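Local structure of Cap5O (3OJO) at residues B[93-103]-B[267-278]. The protein probably oxidises UDP-N-acetyl-mannosamine with NAD as the electron acceptor, serving capsular polysaccharide biosynthesis in Staphylococcus aureus. Residues are numbered along the deposited sequence; the frame is centred on the assembly and turned at random.
Sequences TPNNDDQYRSC and GHCLAVDPYFII. With NAD (nicotinamide-adenine-dinucleotide), chain J.
A disulfide ties Cys-103 to Cys-269: the SG atoms lie 2.0 Å apart with a C-S-S-C torsion of 103°, consistent with the oxidised form of the enzyme. Cys-269 reaches its partner with SG between its own backbone N and carbonyl carbon.

Two hydrogen bonds extend this link. Leu-270 N donates to Arg-101 O, with an N-H...O angle of 166°. Ser-102 OG gives its proton to Val-272 O over 2.7 Å, approaching from above the carbonyl plane. Ser-102 is itself positioned by its own N, which donates to the syn lone pair of Asp-98 OD1.

Among the polar side chains, the extended Arg-101 brings one face of its guanidinium against His-268 O, while the imidazole lies obliquely to it, Arg-101 NH2 being 3.0 Å from His-268 CD2 and the guanidinium and ring planes 64° apart. Arg-101 NH2 finds its charged partner outside the two segments, in a salt bridge to Asp-223 of helix 208-238.

Apolar contact continues along 272-278. Ile-278 CG1 sits over one face of the Tyr-100 ring, 4.1 Å from its centroid, a CH-pi contact, while Val-272 CG2 meets Tyr-100 CB at 3.6 Å.

At the other end, Thr-93 N donates to NAD O3D (2.8 Å), and its OG1 shares a hydrogen bond with O2D. The whole is an interdomain crosslink, joining the loop after strand 86-89 of the Rossmann-type NAD-binding domain to the central domain beside the nicotinamide ribose.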
loop_
_atom_site.group_PDB
_atom_site.type_symbol
_atom_site.label_atom_id
_atom_site.label_comp_id
_atom_site.label_asym_id
_atom_site.label_seq_id
_atom_site.Cartn_x
_atom_site.Cartn_y
_atom_site.Cartn_z
ATOM N N THR B 93 -24.931 0.792 -5.573
ATOM C CA THR B 93 -24.032 0.564 -6.708
ATOM C C THR B 93 -23.498 -0.838 -6.523
ATOM O O THR B 93 -22.465 -1.020 -5.883
ATOM C CB THR B 93 -22.974 1.649 -6.866
ATOM O OG1 THR B 93 -22.207 1.673 -5.688
ATOM C CG2 THR B 93 -23.579 2.997 -7.112
ATOM N N PRO B 94 -24.269 -1.858 -6.979
ATOM C CA PRO B 94 -23.844 -3.251 -6.770
ATOM C C PRO B 94 -22.518 -3.600 -7.444
ATOM O O PRO B 94 -21.999 -2.833 -8.268
ATOM C CB PRO B 94 -25.018 -4.065 -7.339
ATOM C CG PRO B 94 -26.150 -3.099 -7.474
ATOM C CD PRO B 94 -25.523 -1.797 -7.764
ATOM N N ASN B 95 -21.925 -4.719 -7.046
ATOM C CA ASN B 95 -20.668 -5.086 -7.677
ATOM C C ASN B 95 -20.914 -5.907 -8.923
ATOM O O ASN B 95 -21.786 -6.784 -8.946
ATOM C CB ASN B 95 -19.683 -5.720 -6.701
ATOM C CG ASN B 95 -18.616 -4.738 -6.279
ATOM O OD1 ASN B 95 -18.554 -4.282 -5.127
ATOM N ND2 ASN B 95 -17.780 -4.354 -7.227
ATOM N N ASN B 96 -20.217 -5.541 -9.995
ATOM C CA ASN B 96 -20.324 -6.200 -11.290
ATOM C C ASN B 96 -19.680 -7.589 -11.239
ATOM O O ASN B 96 -18.693 -7.790 -10.515
ATOM C CB ASN B 96 -19.656 -5.342 -12.370
ATOM C CG ASN B 96 -20.488 -4.201 -12.889
ATOM O OD1 ASN B 96 -21.671 -4.348 -13.218
ATOM N ND2 ASN B 96 -19.834 -3.074 -13.114
ATOM N N ASP B 97 -20.255 -8.560 -11.982
ATOM C CA ASP B 97 -19.671 -9.898 -12.054
ATOM C C ASP B 97 -18.489 -9.812 -13.015
ATOM O O ASP B 97 -18.632 -9.985 -14.232
ATOM C CB ASP B 97 -20.700 -10.976 -12.425
ATOM C CG ASP B 97 -21.682 -11.270 -11.302
ATOM O OD1 ASP B 97 -21.230 -11.679 -10.202
ATOM O OD2 ASP B 97 -22.905 -11.118 -11.528
ATOM N N ASP B 98 -17.348 -9.389 -12.437
ATOM C CA ASP B 98 -16.048 -9.158 -13.064
ATOM C C ASP B 98 -14.929 -9.233 -12.005
ATOM O O ASP B 98 -15.185 -9.065 -10.804
ATOM C CB ASP B 98 -16.020 -7.817 -13.852
ATOM C CG ASP B 98 -15.839 -6.539 -13.040
ATOM O OD1 ASP B 98 -16.460 -6.421 -11.954
ATOM O OD2 ASP B 98 -15.117 -5.638 -13.512
ATOM N N GLN B 99 -13.704 -9.509 -12.480
ATOM C CA GLN B 99 -12.445 -9.684 -11.743
ATOM C C GLN B 99 -12.143 -8.487 -10.840
ATOM O O GLN B 99 -12.092 -8.631 -9.614
ATOM C CB GLN B 99 -11.257 -9.898 -12.727
ATOM C CG GLN B 99 -11.588 -10.600 -14.060
ATOM C CD GLN B 99 -12.215 -9.684 -15.103
ATOM O OE1 GLN B 99 -11.624 -8.688 -15.537
ATOM N NE2 GLN B 99 -13.426 -10.018 -15.544
ATOM N N TYR B 100 -11.988 -7.304 -11.476
ATOM C CA TYR B 100 -11.667 -5.979 -10.929
ATOM C C TYR B 100 -12.646 -5.435 -9.888
ATOM O O TYR B 100 -12.306 -4.471 -9.194
ATOM C CB TYR B 100 -11.569 -4.963 -12.088
ATOM C CG TYR B 100 -10.413 -5.214 -13.029
ATOM C CD1 TYR B 100 -9.151 -4.688 -12.772
ATOM C CD2 TYR B 100 -10.576 -5.989 -14.176
ATOM C CE1 TYR B 100 -8.082 -4.916 -13.638
ATOM C CE2 TYR B 100 -9.507 -6.238 -15.041
ATOM C CZ TYR B 100 -8.262 -5.699 -14.766
ATOM O OH TYR B 100 -7.203 -5.938 -15.612
ATOM N N ARG B 101 -13.854 -6.036 -9.790
ATOM C CA ARG B 101 -14.971 -5.591 -8.954
ATOM C C ARG B 101 -15.287 -4.090 -9.205
ATOM O O ARG B 101 -14.924 -3.181 -8.441
ATOM C CB ARG B 101 -14.907 -6.073 -7.482
ATOM C CG ARG B 101 -14.279 -5.117 -6.488
ATOM C CD ARG B 101 -14.339 -5.616 -5.070
ATOM N NE ARG B 101 -13.335 -4.921 -4.271
ATOM C CZ ARG B 101 -13.296 -4.904 -2.945
ATOM N NH1 ARG B 101 -14.223 -5.543 -2.238
ATOM N NH2 ARG B 101 -12.339 -4.240 -2.313
ATOM N N SER B 102 -15.853 -3.848 -10.380
ATOM C CA SER B 102 -16.227 -2.514 -10.792
ATOM C C SER B 102 -17.580 -2.190 -10.189
ATOM O O SER B 102 -18.365 -3.097 -9.875
ATOM C CB SER B 102 -16.299 -2.437 -12.310
ATOM O OG SER B 102 -15.096 -1.885 -12.811
ATOM N N CYS B 103 -17.837 -0.902 -10.001
ATOM C CA CYS B 103 -19.119 -0.443 -9.481
ATOM C C CYS B 103 -20.133 -0.516 -10.600
ATOM O O CYS B 103 -19.835 -0.127 -11.739
ATOM C CB CYS B 103 -19.019 0.985 -8.953
ATOM S SG CYS B 103 -17.798 1.254 -7.639
ATOM N N GLY B 267 -17.864 -6.113 0.419
ATOM C CA GLY B 267 -18.543 -4.839 0.169
ATOM C C GLY B 267 -18.093 -4.040 -1.046
ATOM O O GLY B 267 -18.170 -4.515 -2.183
ATOM N N HIS B 268 -17.635 -2.803 -0.779
ATOM C CA HIS B 268 -17.100 -1.742 -1.657
ATOM C C HIS B 268 -16.495 -2.129 -3.024
ATOM O O HIS B 268 -15.945 -3.223 -3.182
ATOM C CB HIS B 268 -16.063 -0.915 -0.869
ATOM C CG HIS B 268 -15.000 -1.743 -0.204
ATOM N ND1 HIS B 268 -15.163 -2.233 1.087
ATOM C CD2 HIS B 268 -13.798 -2.150 -0.675
ATOM C CE1 HIS B 268 -14.059 -2.918 1.355
ATOM N NE2 HIS B 268 -13.208 -2.896 0.330
ATOM N N CYS B 269 -16.538 -1.183 -3.984
ATOM C CA CYS B 269 -15.993 -1.348 -5.328
ATOM C C CYS B 269 -14.839 -0.381 -5.622
ATOM O O CYS B 269 -14.754 0.690 -5.010
ATOM C CB CYS B 269 -17.086 -1.310 -6.392
ATOM S SG CYS B 269 -18.336 -0.014 -6.163
ATOM N N LEU B 270 -13.916 -0.793 -6.518
ATOM C CA LEU B 270 -12.649 -0.102 -6.784
ATOM C C LEU B 270 -12.575 0.962 -7.891
ATOM O O LEU B 270 -13.548 1.156 -8.623
ATOM C CB LEU B 270 -11.513 -1.124 -6.932
ATOM C CG LEU B 270 -11.397 -2.206 -5.890
ATOM C CD1 LEU B 270 -10.191 -3.057 -6.171
ATOM C CD2 LEU B 270 -11.329 -1.638 -4.471
ATOM N N ALA B 271 -11.389 1.641 -7.999
ATOM C CA ALA B 271 -11.012 2.701 -8.953
ATOM C C ALA B 271 -10.872 2.192 -10.415
ATOM O O ALA B 271 -9.914 2.525 -11.131
ATOM C CB ALA B 271 -9.728 3.396 -8.490
ATOM N N VAL B 272 -11.853 1.396 -10.858
ATOM C CA VAL B 272 -11.872 0.854 -12.209
ATOM C C VAL B 272 -13.212 1.075 -12.867
ATOM O O VAL B 272 -14.241 0.634 -12.348
ATOM C CB VAL B 272 -11.386 -0.615 -12.311
ATOM C CG1 VAL B 272 -9.860 -0.694 -12.322
ATOM C CG2 VAL B 272 -11.977 -1.484 -11.199
ATOM N N ASP B 273 -13.210 1.809 -13.984
ATOM C CA ASP B 273 -14.428 2.011 -14.750
ATOM C C ASP B 273 -14.571 0.776 -15.671
ATOM O O ASP B 273 -13.566 0.316 -16.238
ATOM C CB ASP B 273 -14.430 3.354 -15.502
ATOM C CG ASP B 273 -13.585 3.396 -16.753
ATOM O OD1 ASP B 273 -12.396 3.762 -16.650
ATOM O OD2 ASP B 273 -14.114 3.069 -17.834
ATOM N N PRO B 274 -15.786 0.170 -15.750
ATOM C CA PRO B 274 -15.951 -1.053 -16.568
ATOM C C PRO B 274 -15.399 -0.984 -17.996
ATOM O O PRO B 274 -14.830 -1.965 -18.482
ATOM C CB PRO B 274 -17.462 -1.297 -16.531
ATOM C CG PRO B 274 -17.914 -0.661 -15.250
ATOM C CD PRO B 274 -17.059 0.565 -15.109
ATOM N N TYR B 275 -15.510 0.190 -18.636
ATOM C CA TYR B 275 -15.047 0.391 -19.996
ATOM C C TYR B 275 -13.548 0.695 -20.189
ATOM O O TYR B 275 -12.786 -0.237 -20.414
ATOM C CB TYR B 275 -15.983 1.340 -20.783
ATOM C CG TYR B 275 -15.606 1.486 -22.239
ATOM C CD1 TYR B 275 -15.770 0.429 -23.133
ATOM C CD2 TYR B 275 -15.051 2.666 -22.719
ATOM C CE1 TYR B 275 -15.375 0.542 -24.466
ATOM C CE2 TYR B 275 -14.648 2.788 -24.046
ATOM C CZ TYR B 275 -14.847 1.738 -24.927
ATOM O OH TYR B 275 -14.465 1.866 -26.241
ATOM N N PHE B 276 -13.146 1.983 -20.149
ATOM C CA PHE B 276 -11.791 2.484 -20.404
ATOM C C PHE B 276 -10.619 1.650 -19.879
ATOM O O PHE B 276 -9.753 1.265 -20.670
ATOM C CB PHE B 276 -11.635 3.943 -19.942
ATOM C CG PHE B 276 -12.495 4.967 -20.644
ATOM C CD1 PHE B 276 -12.055 5.592 -21.803
ATOM C CD2 PHE B 276 -13.714 5.362 -20.102
ATOM C CE1 PHE B 276 -12.841 6.556 -22.439
ATOM C CE2 PHE B 276 -14.496 6.332 -20.735
ATOM C CZ PHE B 276 -14.053 6.919 -21.900
ATOM N N ILE B 277 -10.584 1.377 -18.558
ATOM C CA ILE B 277 -9.471 0.662 -17.912
ATOM C C ILE B 277 -9.647 -0.847 -17.631
ATOM O O ILE B 277 -8.970 -1.399 -16.749
ATOM C CB ILE B 277 -8.843 1.470 -16.738
ATOM C CG1 ILE B 277 -9.920 1.847 -15.691
ATOM C CG2 ILE B 277 -8.077 2.699 -17.278
ATOM C CD1 ILE B 277 -9.425 2.316 -14.408
ATOM N N ILE B 278 -10.536 -1.512 -18.400
ATOM C CA ILE B 278 -10.797 -2.960 -18.351
ATOM C C ILE B 278 -10.983 -3.439 -19.797
ATOM O O ILE B 278 -10.284 -4.356 -20.233
ATOM C CB ILE B 278 -11.983 -3.405 -17.426
ATOM C CG1 ILE B 278 -11.803 -2.936 -15.964
ATOM C CG2 ILE B 278 -12.177 -4.940 -17.487
ATOM C CD1 ILE B 278 -13.017 -3.078 -15.097
HETATM P PA NAD J . -29.266 0.396 0.576
HETATM O O1A NAD J . -29.438 -0.883 -0.144
HETATM O O2A NAD J . -29.396 0.225 2.038
HETATM O O5B NAD J . -30.375 1.434 0.047
HETATM C C5B NAD J . -30.671 1.574 -1.317
HETATM C C4B NAD J . -32.146 1.877 -1.430
HETATM O O4B NAD J . -32.403 2.481 -2.681
HETATM C C3B NAD J . -33.029 0.627 -1.316
HETATM O O3B NAD J . -34.107 0.895 -0.426
HETATM C C2B NAD J . -33.592 0.487 -2.725
HETATM O O2B NAD J . -34.877 -0.099 -2.766
HETATM C C1B NAD J . -33.593 1.922 -3.221
HETATM N N9A NAD J . -33.564 1.976 -4.690
HETATM C C8A NAD J . -32.838 1.151 -5.521
HETATM N N7A NAD J . -32.980 1.583 -6.794
HETATM C C5A NAD J . -33.794 2.667 -6.778
HETATM C C6A NAD J . -34.281 3.480 -7.803
HETATM N N6A NAD J . -33.919 3.210 -9.061
HETATM N N1A NAD J . -35.118 4.548 -7.487
HETATM C C2A NAD J . -35.454 4.812 -6.169
HETATM N N3A NAD J . -34.971 4.002 -5.160
HETATM C C4A NAD J . -34.154 2.947 -5.459
HETATM O O3 NAD J . -27.844 1.040 0.145
HETATM P PN NAD J . -27.057 2.132 1.021
HETATM O O1N NAD J . -26.292 1.403 2.064
HETATM O O2N NAD J . -27.982 3.230 1.397
HETATM O O5D NAD J . -25.979 2.684 -0.003
HETATM C C5D NAD J . -26.316 3.009 -1.326
HETATM C C4D NAD J . -25.018 3.263 -2.085
HETATM O O4D NAD J . -24.307 4.340 -1.495
HETATM C C3D NAD J . -24.016 2.111 -2.012
HETATM O O3D NAD J . -24.297 0.980 -2.816
HETATM C C2D NAD J . -22.764 2.836 -2.439
HETATM O O2D NAD J . -22.895 3.202 -3.789
HETATM C C1D NAD J . -22.911 4.133 -1.659
HETATM N N1N NAD J . -22.178 3.960 -0.384
HETATM C C2N NAD J . -22.805 3.560 0.775
HETATM C C3N NAD J . -22.053 3.379 1.947
HETATM C C7N NAD J . -22.731 3.376 3.289
HETATM O O7N NAD J . -22.147 4.148 4.321
HETATM N N7N NAD J . -23.831 2.637 3.484
HETATM C C4N NAD J . -20.665 3.572 1.919
HETATM C C5N NAD J . -20.029 3.940 0.735
HETATM C C6N NAD J . -20.808 4.113 -0.412
#